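Protein CT_858 (Chlamydia trachomatis, PDB 3DOR) probably acts as a secreted serine-type endopeptidase, the chlamydial protease CPAF, which forms a dimer in its mature state. Local coordinates at residues 75-80 with 507-512; 262-267 with 277-282; 289-294 with 330-335. All blocks are in the same frame, centred on the assembly; numbering follows the deposited sequence.

Contact 1 stands apart from the other two: its centre lies about 40 Å from that of contact 2 and about 46 Å from that of contact 3, across the centre of the chain. It pairs two strands far apart in sequence, 75-78 and 507-518, in an antiparallel sheet. Contacts 2 and 3, with centres about 10 Å apart, both reach the mixed sheet, contact 2 laying the loop 262-267 against strand 278-284 and contact 3 joining strands 290-297 and 333-337. There Ser281 O lies 2.8 Å from Val293 N, a probable hydrogen bond, and Ile265 CD1 packs on Ile335 CD1. The sulfate bound by Lys289 at contact 3 probably comes from the crystallisation liquor.

Contact 1. Residues 75-80 with 507-512; sequences GVTFFA and IKTCSL
The Phe79 ring is overlapped on one face by the aliphatic part of Lys508, whose CB stands 3.8 Å from the ring centroid, only 7° off the normal, in a CH-pi contact. Lys508 CG continues over the same ring, 3.5 Å from Phe79 CE2. With CG anti to the backbone N (chi1 -175°) and the rest of the chain extended, the lysine runs across Phe79 at about a right angle. Asp373 of the second subunit also packs on Phe79, which puts this ring at the dimer interface.

Strands 75-78 and 507-512 are antiparallel and interrupted by a classic beta bulge: Lys508 and Thr509 both face Thr77. Thr77 O takes a 2.8 Å bond from Lys508 N and a long, weak one from Thr509 N, while Thr77 N gives its hydrogen to Thr509 O at 2.9 Å. Further along, Gly75 and Ser511 form a hydrogen-bonded pair, with Ser511 N donating to Gly75 O at 2.8 Å. The hydroxyl of Ser511 bonds to His73 O, just before the first strand.

On the buried face, Val76 CG1 meets Ile507 CG2 at 3.7 Å, the two side chains crossing at a slant, and Val76 CG2 lies against the sulfur of Cys510. Phe78 and Ile507 run alongside each other in the same direction, Phe78 CE2 being 4.0 Å from Ile507 CG1. Helices 2-20 and 55-67 pack against this side, Leu14 touching Cys510 and Ile66 touching Val76.

Contact 2. Residues 262-267 with 277-282; sequences LPVIGP and RAYISS
Arg277 reaches Leu262 O with the end of its guanidinium, NH1 donating at 2.8 Å nearly in line with the carbonyl and NH2 adding a weaker bond to the same oxygen. The side chain is extended from CG to NE, CG lying opposite the backbone N (chi1 174°), and this carries the flat group across to the loop. Leu262 O lies near the guanidinium plane, as does Val264 CG1, which abuts NH2 at 3.7 Å. NH1 also bonds to Asp259 O, so backbone carbonyls on the same incoming loop hold this end of the arginine.

Tyr279 points toward the loop as well. With CG between the backbone N and the carbonyl carbon (chi1 63°), the ring stands up toward the loop and its hydroxyl receives the hydrogen of Ile265 N at 3.1 Å. Water 1, at the ring edge, lies 2.6 Å from Tyr279 OH and donates to Pro263 O, thus joining the phenol to a second point of the loop. Ile265 CG1 comes to the edge of the ring, 4.0 Å from Tyr279 CE1, while Val264 CB packs by its CZ.

The loop 262-267 leads into the outermost strand, 268-271, of the mixed sheet, which forms an antiparallel hairpin with strand 278-284; Tyr279 and Ser281 reach back from the second arm. Phe295 of the next strand meets the Tyr279 ring. Helix 549-564 touches the loop through Leu552, against Pro263 and Ile265.

Beyond the tyrosine, Ser281 OG donates to Gly266 O at 3.1 Å from well above the carbonyl plane. The next serine packs on proline: Ser282 OG lies 3.2 Å from Pro267 CG.

Contact 3. Residues 289-294 with 330-335; sequences KSHKVG and NTEALI. With SO4 (sulfate ion), chain O.
His291 and Glu332 cross at about a right angle beside the start of the strand pairing in a beta-alpha-beta unit, in which strand 290-297 leads through helix 316-330 to its parallel neighbour 333-337. The imidazole and carboxylate planes are turned 65° apart. His291 ND1 donates to Glu332 OE1 at 2.8 Å, meeting the oxygen on its syn side but 31° out of the carboxylate plane. The other oxygen, Glu332 OE2, takes a bond from Lys292 N, which arrives from above that plane at 3.2 Å. With the glutamate chain extended beyond CG, both oxygens reach the neighbouring strand 290-297, and the two bonds limit rotation of the carboxylate. Glu332 also returns a backbone bond, its N donating to Lys292 O. Ile563 of helix 549-564 packs on both His291 and Glu332.

The lysine turns the other way. Bent at its third torsion (chi3 -63°), Lys292 lays CE 3.2 Å from Asn330 O, and water 2 links its NZ weakly to Asn330 OD1. The amide nitrogen of Asn330 is held by Val326 O of helix 316-330.

Further along, the strands pair directly: Gly294 N donates to Ala333 O, and Ile335 N to Gly294 O at 2.7 Å. Val293 CG1 leans obliquely on Ile335 CG1 at 4.0 Å, while Leu334 CD2 comes up to Gly294 O. At the far end, the extended Lys289 places NZ 2.7 Å from O4 of the sulfate.

Contact 1. Residues 75-80 with 507-512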
ATOM      1  N   GLY B  75       4.881  -8.058 -14.516  1.00 31.38           N
ATOM      2  CA  GLY B  75       4.041  -7.360 -15.477  1.00 32.41           C
ATOM      3  C   GLY B  75       3.668  -5.939 -15.082  1.00 32.53           C
ATOM      4  O   GLY B  75       3.741  -5.567 -13.913  1.00 33.10           O
ATOM      5  N   VAL B  76       3.258  -5.141 -16.061  1.00 32.46           N
ATOM      6  CA  VAL B  76       2.873  -3.758 -15.810  1.00 31.82           C
ATOM      7  C   VAL B  76       1.405  -3.527 -16.139  1.00 32.16           C
ATOM      8  O   VAL B  76       0.918  -3.993 -17.165  1.00 33.85           O
ATOM      9  CB  VAL B  76       3.688  -2.775 -16.684  1.00 34.75           C
ATOM     10  CG1 VAL B  76       3.426  -1.338 -16.235  1.00 33.86           C
ATOM     11  CG2 VAL B  76       5.167  -3.106 -16.621  1.00 33.48           C
ATOM     12  N   THR B  77       0.701  -2.815 -15.267  1.00 31.06           N
ATOM     13  CA  THR B  77      -0.697  -2.481 -15.516  1.00 30.97           C
ATOM     14  C   THR B  77      -0.711  -0.961 -15.638  1.00 31.70           C
ATOM     15  O   THR B  77       0.133  -0.283 -15.048  1.00 30.65           O
ATOM     16  CB  THR B  77      -1.623  -2.907 -14.359  1.00 31.35           C
ATOM     17  OG1 THR B  77      -1.294  -2.169 -13.179  1.00 35.79           O
ATOM     18  CG2 THR B  77      -1.474  -4.394 -14.080  1.00 32.41           C
ATOM     19  N   PHE B  78      -1.662  -0.419 -16.391  1.00 30.83           N
ATOM     20  CA  PHE B  78      -1.709   1.026 -16.586  1.00 30.95           C
ATOM     21  C   PHE B  78      -3.048   1.651 -16.242  1.00 30.60           C
ATOM     22  O   PHE B  78      -4.074   0.966 -16.236  1.00 29.70           O
ATOM     23  CB  PHE B  78      -1.361   1.361 -18.044  1.00 28.05           C
ATOM     24  CG  PHE B  78      -0.100   0.702 -18.531  1.00 29.15           C
ATOM     25  CD1 PHE B  78      -0.130  -0.594 -19.035  1.00 26.84           C
ATOM     26  CD2 PHE B  78       1.122   1.370 -18.465  1.00 28.21           C
ATOM     27  CE1 PHE B  78       1.043  -1.223 -19.471  1.00 28.61           C
ATOM     28  CE2 PHE B  78       2.302   0.751 -18.898  1.00 26.62           C
ATOM     29  CZ  PHE B  78       2.259  -0.545 -19.401  1.00 27.79           C
ATOM     30  N   PHE B  79      -3.031   2.952 -15.953  1.00 31.50           N
ATOM     31  CA  PHE B  79      -4.266   3.674 -15.653  1.00 33.28           C
ATOM     32  C   PHE B  79      -4.912   3.953 -17.009  1.00 32.97           C
ATOM     33  O   PHE B  79      -4.794   5.054 -17.538  1.00 35.33           O
ATOM     34  CB  PHE B  79      -3.984   5.011 -14.942  1.00 31.48           C
ATOM     35  CG  PHE B  79      -3.506   4.875 -13.521  1.00 30.17           C
ATOM     36  CD1 PHE B  79      -2.184   5.163 -13.183  1.00 30.33           C
ATOM     37  CD2 PHE B  79      -4.385   4.477 -12.512  1.00 31.34           C
ATOM     38  CE1 PHE B  79      -1.745   5.062 -11.860  1.00 28.27           C
ATOM     39  CE2 PHE B  79      -3.960   4.370 -11.188  1.00 28.44           C
ATOM     40  CZ  PHE B  79      -2.637   4.664 -10.861  1.00 30.03           C
ATOM     41  N   ALA B  80      -5.578   2.945 -17.564  1.00 34.09           N
ATOM     42  CA  ALA B  80      -6.237   3.046 -18.868  1.00 34.91           C
ATOM     43  C   ALA B  80      -7.410   2.082 -18.888  1.00 35.46           C
ATOM     44  O   ALA B  80      -7.311   0.987 -18.339  1.00 38.66           O
ATOM     45  CB  ALA B  80      -5.251   2.688 -19.973  1.00 33.58           C
ATOM     46  N   ILE B 507       1.499   4.466 -15.607  1.00 29.62           N
ATOM     47  CA  ILE B 507       1.802   3.175 -15.004  1.00 30.38           C
ATOM     48  C   ILE B 507       1.101   3.070 -13.652  1.00 30.34           C
ATOM     49  O   ILE B 507       1.243   3.948 -12.807  1.00 30.89           O
ATOM     50  CB  ILE B 507       3.307   3.012 -14.802  1.00 29.88           C
ATOM     51  CG1 ILE B 507       4.021   3.142 -16.150  1.00 31.16           C
ATOM     52  CG2 ILE B 507       3.599   1.670 -14.160  1.00 30.32           C
ATOM     53  CD1 ILE B 507       5.524   2.998 -16.058  1.00 31.42           C
ATOM     54  N   LYS B 508       0.338   2.002 -13.450  1.00 31.20           N
ATOM     55  CA  LYS B 508      -0.395   1.825 -12.199  1.00 32.68           C
ATOM     56  C   LYS B 508       0.389   0.954 -11.230  1.00 33.61           C
ATOM     57  O   LYS B 508       0.558   1.297 -10.059  1.00 33.53           O
ATOM     58  CB  LYS B 508      -1.765   1.204 -12.477  1.00 32.82           C
ATOM     59  CG  LYS B 508      -2.671   1.094 -11.253  1.00 35.27           C
ATOM     60  CD  LYS B 508      -4.056   0.566 -11.633  1.00 36.71           C
ATOM     61  CE  LYS B 508      -4.998   0.571 -10.434  1.00 41.19           C
ATOM     62  NZ  LYS B 508      -6.370   0.092 -10.757  1.00 42.31           N
ATOM     63  N   THR B 509       0.871  -0.176 -11.728  1.00 34.09           N
ATOM     64  CA  THR B 509       1.641  -1.095 -10.909  1.00 35.11           C
ATOM     65  C   THR B 509       2.561  -1.930 -11.783  1.00 35.17           C
ATOM     66  O   THR B 509       2.264  -2.202 -12.944  1.00 35.40           O
ATOM     67  CB  THR B 509       0.742  -2.121 -10.157  1.00 36.74           C
ATOM     68  OG1 THR B 509      -0.281  -1.445  -9.420  1.00 40.40           O
ATOM     69  CG2 THR B 509       1.578  -2.942  -9.195  1.00 36.99           C
ATOM     70  N   CYS B 510       3.690  -2.320 -11.217  1.00 33.19           N
ATOM     71  CA  CYS B 510       4.595  -3.205 -11.906  1.00 32.29           C
ATOM     72  C   CYS B 510       4.844  -4.280 -10.872  1.00 31.10           C
ATOM     73  O   CYS B 510       5.397  -4.001  -9.812  1.00 31.62           O
ATOM     74  CB  CYS B 510       5.912  -2.532 -12.263  1.00 34.23           C
ATOM     75  SG  CYS B 510       7.049  -3.720 -13.004  1.00 36.15           S
ATOM     76  N   SER B 511       4.395  -5.498 -11.151  1.00 28.61           N
ATOM     77  CA  SER B 511       4.614  -6.588 -10.216  1.00 27.64           C
ATOM     78  C   SER B 511       5.915  -7.249 -10.638  1.00 27.63           C
ATOM     79  O   SER B 511       6.195  -7.374 -11.832  1.00 25.60           O
ATOM     80  CB  SER B 511       3.454  -7.586 -10.263  1.00 26.71           C
ATOM     81  OG  SER B 511       3.263  -8.085 -11.573  1.00 32.03           O
ATOM     82  N   LEU B 512       6.719  -7.639  -9.652  1.00 28.13           N
ATOM     83  CA  LEU B 512       8.005  -8.278  -9.895  1.00 27.13           C
ATOM     84  C   LEU B 512       8.155  -9.481  -8.972  1.00 27.87           C
ATOM     85  O   LEU B 512       7.322  -9.705  -8.093  1.00 27.45           O
ATOM     86  CB  LEU B 512       9.142  -7.275  -9.655  1.00 27.06           C
ATOM     87  CG  LEU B 512       9.173  -6.101 -10.646  1.00 30.57           C
ATOM     88  CD1 LEU B 512      10.181  -5.054 -10.188  1.00 31.82           C
ATOM     89  CD2 LEU B 512       9.519  -6.618 -12.049  1.00 30.79           C
TER

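Contact 2. Residues 262-267 with 277-282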
ATOM      1  N   LEU B 262     -14.811 -29.552 -14.377  1.00 24.16           N
ATOM      2  CA  LEU B 262     -14.957 -30.998 -14.400  1.00 26.14           C
ATOM      3  C   LEU B 262     -16.308 -31.487 -13.866  1.00 28.79           C
ATOM      4  O   LEU B 262     -16.778 -31.041 -12.811  1.00 27.86           O
ATOM      5  CB  LEU B 262     -13.834 -31.642 -13.589  1.00 24.76           C
ATOM      6  CG  LEU B 262     -12.417 -31.282 -14.045  1.00 24.67           C
ATOM      7  CD1 LEU B 262     -11.412 -31.845 -13.066  1.00 22.53           C
ATOM      8  CD2 LEU B 262     -12.178 -31.830 -15.458  1.00 24.71           C
ATOM      9  N   PRO B 263     -16.965 -32.390 -14.610  1.00 29.78           N
ATOM     10  CA  PRO B 263     -18.259 -32.924 -14.168  1.00 30.36           C
ATOM     11  C   PRO B 263     -18.042 -33.920 -13.023  1.00 29.94           C
ATOM     12  O   PRO B 263     -16.916 -34.367 -12.801  1.00 29.35           O
ATOM     13  CB  PRO B 263     -18.826 -33.573 -15.440  1.00 31.48           C
ATOM     14  CG  PRO B 263     -17.612 -33.882 -16.260  1.00 32.94           C
ATOM     15  CD  PRO B 263     -16.713 -32.706 -16.028  1.00 30.25           C
ATOM     16  N   VAL B 264     -19.097 -34.262 -12.286  1.00 29.41           N
ATOM     17  CA  VAL B 264     -18.946 -35.192 -11.168  1.00 29.88           C
ATOM     18  C   VAL B 264     -18.375 -36.510 -11.658  1.00 30.71           C
ATOM     19  O   VAL B 264     -18.687 -36.957 -12.760  1.00 32.66           O
ATOM     20  CB  VAL B 264     -20.294 -35.439 -10.431  1.00 29.82           C
ATOM     21  CG1 VAL B 264     -20.848 -34.125  -9.932  1.00 26.58           C
ATOM     22  CG2 VAL B 264     -21.294 -36.102 -11.353  1.00 30.32           C
ATOM     23  N   ILE B 265     -17.536 -37.129 -10.833  1.00 31.05           N
ATOM     24  CA  ILE B 265     -16.886 -38.381 -11.192  1.00 30.89           C
ATOM     25  C   ILE B 265     -17.780 -39.616 -11.066  1.00 33.08           C
ATOM     26  O   ILE B 265     -17.454 -40.683 -11.585  1.00 32.95           O
ATOM     27  CB  ILE B 265     -15.608 -38.578 -10.341  1.00 32.49           C
ATOM     28  CG1 ILE B 265     -15.981 -38.695  -8.854  1.00 28.87           C
ATOM     29  CG2 ILE B 265     -14.660 -37.399 -10.566  1.00 30.06           C
ATOM     30  CD1 ILE B 265     -14.803 -38.875  -7.918  1.00 27.16           C
ATOM     31  N   GLY B 266     -18.909 -39.469 -10.387  1.00 33.75           N
ATOM     32  CA  GLY B 266     -19.811 -40.592 -10.227  1.00 34.89           C
ATOM     33  C   GLY B 266     -21.027 -40.191  -9.422  1.00 37.02           C
ATOM     34  O   GLY B 266     -21.165 -39.019  -9.067  1.00 35.72           O
ATOM     35  N   PRO B 267     -21.938 -41.136  -9.129  1.00 37.60           N
ATOM     36  CA  PRO B 267     -23.129 -40.799  -8.349  1.00 38.44           C
ATOM     37  C   PRO B 267     -22.740 -40.265  -6.976  1.00 38.63           C
ATOM     38  O   PRO B 267     -22.023 -40.914  -6.218  1.00 36.82           O
ATOM     39  CB  PRO B 267     -23.894 -42.127  -8.286  1.00 37.85           C
ATOM     40  CG  PRO B 267     -22.820 -43.157  -8.435  1.00 41.11           C
ATOM     41  CD  PRO B 267     -21.945 -42.558  -9.506  1.00 38.88           C
ATOM     42  N   ARG B 277     -16.264 -26.497  -3.472  1.00 23.27           N
ATOM     43  CA  ARG B 277     -17.011 -27.525  -4.176  1.00 23.50           C
ATOM     44  C   ARG B 277     -16.374 -28.814  -3.637  1.00 23.41           C
ATOM     45  O   ARG B 277     -15.172 -29.045  -3.804  1.00 23.20           O
ATOM     46  CB  ARG B 277     -16.808 -27.458  -5.694  1.00 22.84           C
ATOM     47  CG  ARG B 277     -17.482 -28.628  -6.409  1.00 24.36           C
ATOM     48  CD  ARG B 277     -17.415 -28.551  -7.927  1.00 26.30           C
ATOM     49  NE  ARG B 277     -18.111 -29.690  -8.521  1.00 25.98           N
ATOM     50  CZ  ARG B 277     -17.982 -30.079  -9.783  1.00 28.61           C
ATOM     51  NH1 ARG B 277     -17.179 -29.423 -10.608  1.00 31.07           N
ATOM     52  NH2 ARG B 277     -18.641 -31.140 -10.217  1.00 28.10           N
ATOM     53  N   ALA B 278     -17.168 -29.643  -2.977  1.00 21.88           N
ATOM     54  CA  ALA B 278     -16.643 -30.872  -2.422  1.00 21.02           C
ATOM     55  C   ALA B 278     -17.756 -31.888  -2.270  1.00 23.49           C
ATOM     56  O   ALA B 278     -18.874 -31.544  -1.866  1.00 23.63           O
ATOM     57  CB  ALA B 278     -15.995 -30.590  -1.069  1.00 21.60           C
ATOM     58  N   TYR B 279     -17.454 -33.137  -2.592  1.00 20.93           N
ATOM     59  CA  TYR B 279     -18.450 -34.178  -2.484  1.00 22.49           C
ATOM     60  C   TYR B 279     -17.803 -35.543  -2.407  1.00 23.23           C
ATOM     61  O   TYR B 279     -16.578 -35.673  -2.463  1.00 22.59           O
ATOM     62  CB  TYR B 279     -19.412 -34.108  -3.683  1.00 23.73           C
ATOM     63  CG  TYR B 279     -18.763 -34.347  -5.032  1.00 24.62           C
ATOM     64  CD1 TYR B 279     -18.575 -35.638  -5.515  1.00 24.29           C
ATOM     65  CD2 TYR B 279     -18.311 -33.276  -5.814  1.00 25.18           C
ATOM     66  CE1 TYR B 279     -17.953 -35.870  -6.738  1.00 25.48           C
ATOM     67  CE2 TYR B 279     -17.685 -33.498  -7.044  1.00 24.66           C
ATOM     68  CZ  TYR B 279     -17.509 -34.798  -7.494  1.00 26.22           C
ATOM     69  OH  TYR B 279     -16.875 -35.037  -8.691  1.00 29.77           O
ATOM     70  N   ILE B 280     -18.639 -36.557  -2.251  1.00 23.59           N
ATOM     71  CA  ILE B 280     -18.189 -37.932  -2.183  1.00 25.21           C
ATOM     72  C   ILE B 280     -19.024 -38.688  -3.197  1.00 27.10           C
ATOM     73  O   ILE B 280     -20.239 -38.517  -3.230  1.00 29.59           O
ATOM     74  CB  ILE B 280     -18.442 -38.548  -0.795  1.00 24.50           C
ATOM     75  CG1 ILE B 280     -17.660 -37.788   0.276  1.00 24.76           C
ATOM     76  CG2 ILE B 280     -18.025 -40.001  -0.793  1.00 24.99           C
ATOM     77  CD1 ILE B 280     -17.834 -38.369   1.680  1.00 23.33           C
ATOM     78  N   SER B 281     -18.373 -39.491  -4.036  1.00 27.99           N
ATOM     79  CA  SER B 281     -19.057 -40.303  -5.041  1.00 30.49           C
ATOM     80  C   SER B 281     -18.484 -41.704  -4.961  1.00 31.36           C
ATOM     81  O   SER B 281     -17.526 -41.940  -4.236  1.00 31.31           O
ATOM     82  CB  SER B 281     -18.819 -39.768  -6.455  1.00 30.64           C
ATOM     83  OG  SER B 281     -19.383 -38.484  -6.626  1.00 37.08           O
ATOM     84  N   SER B 282     -19.076 -42.634  -5.700  1.00 34.19           N
ATOM     85  CA  SER B 282     -18.579 -44.005  -5.725  1.00 37.20           C
ATOM     86  C   SER B 282     -17.847 -44.221  -7.041  1.00 37.30           C
ATOM     87  O   SER B 282     -18.364 -43.894  -8.107  1.00 39.82           O
ATOM     88  CB  SER B 282     -19.735 -44.993  -5.617  1.00 38.45           C
ATOM     89  OG  SER B 282     -20.717 -44.708  -6.596  1.00 42.98           O
TER
HETATM   90  O   HOH W   1     -15.892 -33.156 -10.232  1.00 33.52           O

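Contact 3. Residues 289-294 with 330-335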
ATOM      1  N   LYS B 289     -15.875 -53.476  -8.691  1.00 27.45           N
ATOM      2  CA  LYS B 289     -15.722 -53.230  -7.253  1.00 28.43           C
ATOM      3  C   LYS B 289     -15.842 -51.728  -6.981  1.00 28.41           C
ATOM      4  O   LYS B 289     -15.099 -50.944  -7.562  1.00 27.82           O
ATOM      5  CB  LYS B 289     -14.351 -53.718  -6.804  1.00 29.18           C
ATOM      6  CG  LYS B 289     -14.098 -53.671  -5.306  1.00 29.73           C
ATOM      7  CD  LYS B 289     -12.687 -54.168  -5.031  1.00 30.22           C
ATOM      8  CE  LYS B 289     -12.485 -54.533  -3.578  1.00 33.46           C
ATOM      9  NZ  LYS B 289     -11.078 -54.953  -3.332  1.00 35.20           N
ATOM     10  N   SER B 290     -16.763 -51.322  -6.111  1.00 27.13           N
ATOM     11  CA  SER B 290     -16.938 -49.893  -5.829  1.00 27.89           C
ATOM     12  C   SER B 290     -16.207 -49.385  -4.601  1.00 26.97           C
ATOM     13  O   SER B 290     -16.117 -50.072  -3.588  1.00 29.08           O
ATOM     14  CB  SER B 290     -18.419 -49.537  -5.694  1.00 28.26           C
ATOM     15  OG  SER B 290     -19.091 -49.764  -6.920  1.00 37.80           O
ATOM     16  N   HIS B 291     -15.714 -48.155  -4.712  1.00 26.45           N
ATOM     17  CA  HIS B 291     -14.970 -47.478  -3.662  1.00 28.02           C
ATOM     18  C   HIS B 291     -15.556 -46.088  -3.452  1.00 27.79           C
ATOM     19  O   HIS B 291     -15.989 -45.448  -4.407  1.00 28.91           O
ATOM     20  CB  HIS B 291     -13.510 -47.305  -4.084  1.00 28.90           C
ATOM     21  CG  HIS B 291     -12.780 -48.589  -4.312  1.00 31.14           C
ATOM     22  ND1 HIS B 291     -12.361 -49.400  -3.279  1.00 31.65           N
ATOM     23  CD2 HIS B 291     -12.381 -49.196  -5.456  1.00 31.06           C
ATOM     24  CE1 HIS B 291     -11.731 -50.452  -3.778  1.00 33.49           C
ATOM     25  NE2 HIS B 291     -11.731 -50.351  -5.095  1.00 33.29           N
ATOM     26  N   LYS B 292     -15.570 -45.613  -2.211  1.00 25.90           N
ATOM     27  CA  LYS B 292     -16.076 -44.274  -1.942  1.00 26.79           C
ATOM     28  C   LYS B 292     -14.889 -43.334  -2.085  1.00 26.03           C
ATOM     29  O   LYS B 292     -13.842 -43.544  -1.484  1.00 24.82           O
ATOM     30  CB  LYS B 292     -16.672 -44.178  -0.534  1.00 29.09           C
ATOM     31  CG  LYS B 292     -17.806 -45.167  -0.292  1.00 30.93           C
ATOM     32  CD  LYS B 292     -18.791 -44.663   0.753  1.00 34.34           C
ATOM     33  CE  LYS B 292     -18.152 -44.503   2.106  1.00 36.28           C
ATOM     34  NZ  LYS B 292     -19.098 -43.919   3.105  1.00 36.25           N
ATOM     35  N   VAL B 293     -15.045 -42.307  -2.905  1.00 25.58           N
ATOM     36  CA  VAL B 293     -13.950 -41.377  -3.126  1.00 26.11           C
ATOM     37  C   VAL B 293     -14.365 -39.926  -2.972  1.00 24.74           C
ATOM     38  O   VAL B 293     -15.415 -39.512  -3.453  1.00 22.97           O
ATOM     39  CB  VAL B 293     -13.340 -41.586  -4.537  1.00 26.69           C
ATOM     40  CG1 VAL B 293     -12.222 -40.575  -4.791  1.00 25.33           C
ATOM     41  CG2 VAL B 293     -12.808 -43.022  -4.662  1.00 24.43           C
ATOM     42  N   GLY B 294     -13.531 -39.153  -2.290  1.00 24.75           N
ATOM     43  CA  GLY B 294     -13.838 -37.748  -2.120  1.00 24.12           C
ATOM     44  C   GLY B 294     -13.304 -36.925  -3.273  1.00 24.49           C
ATOM     45  O   GLY B 294     -12.320 -37.303  -3.922  1.00 24.61           O
ATOM     46  N   ASN B 330     -15.283 -41.054   5.790  1.00 25.60           N
ATOM     47  CA  ASN B 330     -16.269 -41.552   4.843  1.00 25.33           C
ATOM     48  C   ASN B 330     -15.719 -41.748   3.454  1.00 26.98           C
ATOM     49  O   ASN B 330     -16.475 -41.753   2.481  1.00 27.52           O
ATOM     50  CB  ASN B 330     -17.422 -40.564   4.779  1.00 22.36           C
ATOM     51  CG  ASN B 330     -18.119 -40.422   6.102  1.00 25.73           C
ATOM     52  OD1 ASN B 330     -18.997 -41.218   6.435  1.00 26.60           O
ATOM     53  ND2 ASN B 330     -17.717 -39.422   6.885  1.00 27.45           N
ATOM     54  N   THR B 331     -14.416 -41.971   3.366  1.00 24.68           N
ATOM     55  CA  THR B 331     -13.798 -42.076   2.067  1.00 25.76           C
ATOM     56  C   THR B 331     -12.567 -43.003   2.091  1.00 26.46           C
ATOM     57  O   THR B 331     -12.003 -43.269   3.156  1.00 23.67           O
ATOM     58  CB  THR B 331     -13.457 -40.617   1.656  1.00 27.75           C
ATOM     59  OG1 THR B 331     -14.085 -40.295   0.415  1.00 33.13           O
ATOM     60  CG2 THR B 331     -11.997 -40.392   1.628  1.00 20.98           C
ATOM     61  N   GLU B 332     -12.168 -43.510   0.925  1.00 27.57           N
ATOM     62  CA  GLU B 332     -10.991 -44.385   0.817  1.00 27.22           C
ATOM     63  C   GLU B 332      -9.818 -43.667   0.131  1.00 26.22           C
ATOM     64  O   GLU B 332      -8.672 -44.081   0.243  1.00 26.91           O
ATOM     65  CB  GLU B 332     -11.320 -45.651   0.008  1.00 28.26           C
ATOM     66  CG  GLU B 332     -12.284 -46.623   0.683  1.00 30.26           C
ATOM     67  CD  GLU B 332     -12.745 -47.728  -0.263  1.00 31.95           C
ATOM     68  OE1 GLU B 332     -11.902 -48.545  -0.700  1.00 33.19           O
ATOM     69  OE2 GLU B 332     -13.952 -47.779  -0.579  1.00 31.81           O
ATOM     70  N   ALA B 333     -10.121 -42.621  -0.621  1.00 25.89           N
ATOM     71  CA  ALA B 333      -9.095 -41.849  -1.320  1.00 25.83           C
ATOM     72  C   ALA B 333      -9.704 -40.486  -1.597  1.00 24.30           C
ATOM     73  O   ALA B 333     -10.911 -40.314  -1.458  1.00 23.68           O
ATOM     74  CB  ALA B 333      -8.693 -42.533  -2.626  1.00 20.99           C
ATOM     75  N   LEU B 334      -8.875 -39.531  -2.002  1.00 22.98           N
ATOM     76  CA  LEU B 334      -9.343 -38.178  -2.245  1.00 21.57           C
ATOM     77  C   LEU B 334      -8.759 -37.588  -3.527  1.00 23.12           C
ATOM     78  O   LEU B 334      -7.546 -37.628  -3.745  1.00 22.60           O
ATOM     79  CB  LEU B 334      -8.922 -37.290  -1.071  1.00 22.83           C
ATOM     80  CG  LEU B 334      -9.597 -35.960  -0.689  1.00 27.77           C
ATOM     81  CD1 LEU B 334      -8.504 -34.982  -0.312  1.00 26.45           C
ATOM     82  CD2 LEU B 334     -10.467 -35.393  -1.786  1.00 24.07           C
ATOM     83  N   ILE B 335      -9.627 -37.035  -4.364  1.00 21.43           N
ATOM     84  CA  ILE B 335      -9.184 -36.378  -5.578  1.00 21.34           C
ATOM     85  C   ILE B 335      -9.268 -34.877  -5.321  1.00 22.52           C
ATOM     86  O   ILE B 335     -10.313 -34.367  -4.900  1.00 24.43           O
ATOM     87  CB  ILE B 335     -10.077 -36.717  -6.784  1.00 21.82           C
ATOM     88  CG1 ILE B 335      -9.953 -38.209  -7.132  1.00 20.48           C
ATOM     89  CG2 ILE B 335      -9.665 -35.862  -7.986  1.00 22.72           C
ATOM     90  CD1 ILE B 335     -10.934 -38.662  -8.190  1.00 21.42           C
TER
HETATM   91  S   SO4 O 619     -10.605 -55.524   0.123  1.00 37.29           S
HETATM   92  O1  SO4 O 619     -11.681 -56.507  -0.283  1.00 40.29           O
HETATM   93  O2  SO4 O 619     -11.268 -54.226   0.513  1.00 42.77           O
HETATM   94  O3  SO4 O 619      -9.814 -56.043   1.301  1.00 41.38           O
HETATM   95  O4  SO4 O 619      -9.683 -55.371  -1.057  1.00 41.72           O
HETATM   96  O   HOH W   2     -20.887 -41.693   4.132  1.00 41.52           O